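Local atomic coordinates of sniffer CG10964-PA (Drosophila melanogaster, PDB entry 1SNY), a protein that probably reduces carbonyl compounds with NADPH, as a short-chain dehydrogenase/reductase built on a Rossmann fold that binds the dinucleotide. Residues Q49-T54 with S72-L77; M161-A166 with Q244-L249. All blocks are in the same frame, centred on the assembly; numbering follows the deposited sequence.

Contact 1: Q49-T54 with S72-L77; sequences QHLFTT and SNIHIL
His75 and Phe52, paired on neighbouring parallel strands, show how a beta-alpha-beta unit of the Rossmann fold is joined along its two strands. Followed outward, His75 CB lies 3.7 Å from Phe52 CD2; CG stands over one face of the Phe52 ring; CD2 passes Leu51 N at the imidazole edge; CE1 lies 4.1 Å from His50 ND1; and NE2 hydrogen-bonds His50 ND1 at 3.2 Å, fairly straight (156°) and at the edge of the His50 ring near its plane, with either histidine as possible donor. With CG anti to the carbonyl carbon (chi1 -62°), the imidazole lies back along its strand toward His50, in an offset stack with Phe52, planes 22° apart. Leu77 CD1 meets Phe52 CD2 at 3.8 Å.

Along the backbones, Leu51 and Thr53 each donate and accept one hydrogen bond in the parallel ladder. His75 O accepts twice, from Thr53 N at 2.7 Å and, from well above the carbonyl plane, from Thr53 OG1 at 3.2 Å. Helix 87-98 covers the Phe52 and Leu77 face, helix 32-42 packs on Leu51 and Thr53, and strand 23-26 continues the sheet beyond 50-54, where Thr54 OG1 bonds Gly28 N near the bound NADP.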
loop_
_atom_site.group_PDB
_atom_site.type_symbol
_atom_site.label_atom_id
_atom_site.label_comp_id
_atom_site.label_asym_id
_atom_site.label_seq_id
_atom_site.Cartn_x
_atom_site.Cartn_y
_atom_site.Cartn_z
ATOM N N GLN A 49 25.356 21.159 7.957
ATOM C CA GLN A 49 25.947 21.505 9.246
ATOM C C GLN A 49 25.604 20.413 10.246
ATOM O O GLN A 49 26.397 20.088 11.131
ATOM C CB GLN A 49 25.408 22.849 9.756
ATOM C CG GLN A 49 25.894 23.206 11.160
ATOM C CD GLN A 49 25.528 24.620 11.585
ATOM O OE1 GLN A 49 25.958 25.091 12.641
ATOM N NE2 GLN A 49 24.734 25.306 10.765
ATOM N N HIS A 50 24.411 19.848 10.101
ATOM C CA HIS A 50 23.964 18.789 10.988
ATOM C C HIS A 50 23.442 17.629 10.154
ATOM O O HIS A 50 22.424 17.747 9.462
ATOM C CB HIS A 50 22.868 19.303 11.922
ATOM C CG HIS A 50 23.300 20.443 12.790
ATOM N ND1 HIS A 50 24.334 20.338 13.696
ATOM C CD2 HIS A 50 22.830 21.709 12.898
ATOM C CE1 HIS A 50 24.480 21.491 14.327
ATOM N NE2 HIS A 50 23.580 22.339 13.862
ATOM N N LEU A 51 24.159 16.514 10.215
ATOM C CA LEU A 51 23.788 15.322 9.473
ATOM C C LEU A 51 23.422 14.242 10.486
ATOM O O LEU A 51 24.301 13.552 10.995
ATOM C CB LEU A 51 24.971 14.860 8.618
ATOM C CG LEU A 51 24.729 14.050 7.340
ATOM C CD1 LEU A 51 26.066 13.777 6.671
ATOM C CD2 LEU A 51 24.012 12.745 7.650
ATOM N N PHE A 52 22.132 14.116 10.795
ATOM C CA PHE A 52 21.679 13.095 11.742
ATOM C C PHE A 52 21.516 11.761 11.031
ATOM O O PHE A 52 20.892 11.674 9.965
ATOM C CB PHE A 52 20.351 13.486 12.398
ATOM C CG PHE A 52 20.412 14.777 13.155
ATOM C CD1 PHE A 52 20.294 15.991 12.490
ATOM C CD2 PHE A 52 20.622 14.781 14.534
ATOM C CE1 PHE A 52 20.383 17.192 13.183
ATOM C CE2 PHE A 52 20.713 15.979 15.236
ATOM C CZ PHE A 52 20.594 17.184 14.560
ATOM N N THR A 53 22.080 10.721 11.634
ATOM C CA THR A 53 22.036 9.386 11.063
ATOM C C THR A 53 21.592 8.377 12.103
ATOM O O THR A 53 22.121 8.352 13.216
ATOM C CB THR A 53 23.424 8.959 10.566
ATOM O OG1 THR A 53 24.330 8.924 11.675
ATOM C CG2 THR A 53 23.947 9.935 9.540
ATOM N N THR A 54 20.627 7.541 11.744
ATOM C CA THR A 54 20.143 6.523 12.662
ATOM C C THR A 54 20.725 5.174 12.268
ATOM O O THR A 54 21.151 4.968 11.129
ATOM C CB THR A 54 18.610 6.381 12.622
ATOM O OG1 THR A 54 18.222 5.801 11.369
ATOM C CG2 THR A 54 17.939 7.732 12.779
ATOM N N SER A 72 32.557 15.822 12.503
ATOM C CA SER A 72 31.728 16.251 13.622
ATOM C C SER A 72 30.331 16.723 13.222
ATOM O O SER A 72 29.448 16.819 14.069
ATOM C CB SER A 72 32.444 17.352 14.415
ATOM O OG SER A 72 32.775 18.450 13.584
ATOM N N ASN A 73 30.128 17.027 11.943
ATOM C CA ASN A 73 28.807 17.460 11.500
ATOM C C ASN A 73 27.870 16.252 11.495
ATOM O O ASN A 73 26.651 16.388 11.392
ATOM C CB ASN A 73 28.877 18.110 10.111
ATOM C CG ASN A 73 29.471 17.197 9.056
ATOM O OD1 ASN A 73 30.462 16.511 9.297
ATOM N ND2 ASN A 73 28.878 17.205 7.868
ATOM N N ILE A 74 28.455 15.066 11.627
ATOM C CA ILE A 74 27.682 13.832 11.668
ATOM C C ILE A 74 27.205 13.587 13.097
ATOM O O ILE A 74 27.971 13.729 14.048
ATOM C CB ILE A 74 28.534 12.617 11.211
ATOM C CG1 ILE A 74 28.897 12.758 9.728
ATOM C CG2 ILE A 74 27.773 11.321 11.457
ATOM C CD1 ILE A 74 29.725 11.601 9.176
ATOM N N HIS A 75 25.931 13.237 13.242
ATOM C CA HIS A 75 25.344 12.952 14.551
ATOM C C HIS A 75 24.707 11.568 14.477
ATOM O O HIS A 75 23.796 11.341 13.679
ATOM C CB HIS A 75 24.260 13.979 14.892
ATOM C CG HIS A 75 24.763 15.386 14.995
ATOM N ND1 HIS A 75 25.360 15.883 16.132
ATOM C CD2 HIS A 75 24.758 16.401 14.098
ATOM C CE1 HIS A 75 25.700 17.144 15.934
ATOM N NE2 HIS A 75 25.346 17.483 14.707
ATOM N N ILE A 76 25.181 10.642 15.303
ATOM C CA ILE A 76 24.629 9.297 15.300
ATOM C C ILE A 76 23.563 9.130 16.376
ATOM O O ILE A 76 23.809 9.375 17.555
ATOM C CB ILE A 76 25.727 8.240 15.516
ATOM C CG1 ILE A 76 26.803 8.389 14.437
ATOM C CG2 ILE A 76 25.116 6.841 15.472
ATOM C CD1 ILE A 76 27.925 7.370 14.535
ATOM N N LEU A 77 22.373 8.721 15.954
ATOM C CA LEU A 77 21.257 8.503 16.867
ATOM C C LEU A 77 20.911 7.021 16.784
ATOM O O LEU A 77 20.709 6.490 15.689
ATOM C CB LEU A 77 20.050 9.345 16.440
ATOM C CG LEU A 77 20.291 10.851 16.270
ATOM C CD1 LEU A 77 19.067 11.515 15.641
ATOM C CD2 LEU A 77 20.599 11.471 17.614
#

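Contact 2: M161-A166 with Q244-L249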
loop_
_atom_site.group_PDB
_atom_site.type_symbol
_atom_site.label_atom_id
_atom_site.label_comp_id
_atom_site.label_asym_id
_atom_site.label_seq_id
_atom_site.Cartn_x
_atom_site.Cartn_y
_atom_site.Cartn_z
HETATM N N MSE A 161 10.484 26.118 -2.809
HETATM C CA MSE A 161 10.409 24.778 -2.244
HETATM C C MSE A 161 11.609 23.953 -2.689
HETATM O O MSE A 161 12.043 24.040 -3.835
HETATM C CB MSE A 161 9.104 24.104 -2.670
HETATM C CG MSE A 161 7.855 24.765 -2.089
HETATM SE SE MSE A 161 6.247 23.753 -2.474
HETATM C CE MSE A 161 7.041 21.999 -2.423
ATOM N N GLY A 162 12.148 23.159 -1.768
ATOM C CA GLY A 162 13.297 22.333 -2.079
ATOM C C GLY A 162 13.950 21.870 -0.794
ATOM O O GLY A 162 13.507 22.233 0.298
ATOM N N VAL A 163 15.004 21.076 -0.910
ATOM C CA VAL A 163 15.693 20.582 0.273
ATOM C C VAL A 163 16.327 21.735 1.048
ATOM O O VAL A 163 16.641 21.602 2.229
ATOM C CB VAL A 163 16.776 19.557 -0.100
ATOM C CG1 VAL A 163 16.124 18.284 -0.625
ATOM C CG2 VAL A 163 17.711 20.145 -1.153
ATOM N N GLY A 164 16.504 22.868 0.377
ATOM C CA GLY A 164 17.077 24.027 1.029
ATOM C C GLY A 164 16.107 24.631 2.025
ATOM O O GLY A 164 16.515 25.356 2.935
ATOM N N ARG A 165 14.821 24.334 1.864
ATOM C CA ARG A 165 13.793 24.853 2.759
ATOM C C ARG A 165 13.329 23.745 3.705
ATOM O O ARG A 165 13.761 23.687 4.857
ATOM C CB ARG A 165 12.614 25.399 1.939
ATOM C CG ARG A 165 11.563 26.135 2.746
ATOM C CD ARG A 165 10.626 26.947 1.846
ATOM N NE ARG A 165 9.542 27.548 2.618
ATOM C CZ ARG A 165 8.610 28.347 2.111
ATOM N NH1 ARG A 165 8.627 28.652 0.821
ATOM N NH2 ARG A 165 7.652 28.826 2.895
ATOM N N ALA A 166 12.458 22.867 3.214
ATOM C CA ALA A 166 11.958 21.747 4.006
ATOM C C ALA A 166 11.434 20.667 3.067
ATOM O O ALA A 166 10.754 20.967 2.079
ATOM C CB ALA A 166 10.858 22.213 4.941
ATOM N N GLN A 244 22.334 14.810 -5.738
ATOM C CA GLN A 244 22.280 15.853 -6.750
ATOM C C GLN A 244 20.832 16.098 -7.170
ATOM O O GLN A 244 20.387 17.239 -7.265
ATOM C CB GLN A 244 23.123 15.442 -7.964
ATOM C CG GLN A 244 23.769 16.606 -8.692
ATOM C CD GLN A 244 24.604 17.482 -7.765
ATOM O OE1 GLN A 244 25.527 17.006 -7.094
ATOM N NE2 GLN A 244 24.282 18.770 -7.723
ATOM N N THR A 245 20.096 15.017 -7.405
ATOM C CA THR A 245 18.699 15.113 -7.818
ATOM C C THR A 245 17.809 15.784 -6.780
ATOM O O THR A 245 17.025 16.674 -7.109
ATOM C CB THR A 245 18.120 13.720 -8.135
ATOM O OG1 THR A 245 18.712 13.226 -9.342
ATOM C CG2 THR A 245 16.608 13.790 -8.302
ATOM N N ILE A 246 17.915 15.355 -5.529
ATOM C CA ILE A 246 17.091 15.952 -4.486
ATOM C C ILE A 246 17.457 17.415 -4.340
ATOM O O ILE A 246 16.635 18.233 -3.936
ATOM C CB ILE A 246 17.272 15.240 -3.127
ATOM C CG1 ILE A 246 18.700 15.424 -2.614
ATOM C CG2 ILE A 246 16.946 13.762 -3.278
ATOM C CD1 ILE A 246 18.938 14.810 -1.247
ATOM N N SER A 247 18.698 17.740 -4.685
ATOM C CA SER A 247 19.177 19.113 -4.598
ATOM C C SER A 247 18.567 19.987 -5.689
ATOM O O SER A 247 18.593 21.212 -5.595
ATOM C CB SER A 247 20.701 19.143 -4.702
ATOM O OG SER A 247 21.179 20.474 -4.744
ATOM N N LYS A 248 18.009 19.362 -6.721
ATOM C CA LYS A 248 17.405 20.118 -7.814
ATOM C C LYS A 248 15.884 20.021 -7.832
ATOM O O LYS A 248 15.227 20.667 -8.647
ATOM C CB LYS A 248 17.977 19.649 -9.156
ATOM N N LEU A 249 15.324 19.218 -6.933
ATOM C CA LEU A 249 13.876 19.051 -6.867
ATOM C C LEU A 249 13.208 20.326 -6.372
ATOM O O LEU A 249 13.681 20.959 -5.428
ATOM C CB LEU A 249 13.515 17.882 -5.939
ATOM C CG LEU A 249 14.017 16.496 -6.352
ATOM C CD1 LEU A 249 13.695 15.484 -5.262
ATOM C CD2 LEU A 249 13.369 16.084 -7.673
#
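Gly162 O draws two backbone N-H groups of its own turn, Arg165 N at 2.9 Å and, more weakly, Ala166 N at 3.2 Å. In this Rossmann-fold reductase the turn belongs to the loop between helix 124-155 and strand 167-171, and it packs against the C-terminal end of helix 235-248. It is a type I beta turn with Val163 and Gly164 at its corners, and it illustrates how such a turn can present one apolar side chain to a helix end: no hydrogen bond crosses between the two segments.

Val163 makes the largest single contribution, its CB directed at the helix. Both methyls abut the Ile246 carbonyl oxygen from one side, CG1 3.4 Å and CG2 3.5 Å from Ile246 O. The first torsion (chi1 -68°) sets CG1 anti to the carbonyl carbon of Val163 and CG2 between that carbon and the backbone N, which spreads the two branches across the helix backbone. CG1 also meets Ile246 CB, while CG2 extends to Ser247 CA at 3.9 Å.

Val163 N is buried here with no hydrogen-bonding partner in the model, probably at some cost. Strand 213-217 packs against further side chains of the contact: Ile246 touches Leu217, Leu249 rests on Met213 and Val215, and Met161, present as selenomethionine, also touches Met213. Gly162 CA comes within 3.6 Å of Leu249 O.

Overall arrangement
Contact 1 lies within the parallel sheet and contact 2 is a loop-to-helix contact beside it; their centres are about 19 Å apart and nearest atoms about 10 Å apart, and they share no helix or strand. Contact 1 is partly buried and joins two strands at the sheet edge, linked by a single helix; its grip is a backbone ladder with polar and aromatic side chains added. Contact 2 is more buried yet smaller, 167 against 541 Å², and packs apolar groups against backbone carbonyls, its segments 78 residues apart and without a hydrogen bond between them. Contact 1 also comes nearer the cofactor: about 5 Å between Thr54's side chain and NADP, against about 12 Å from Ile246's.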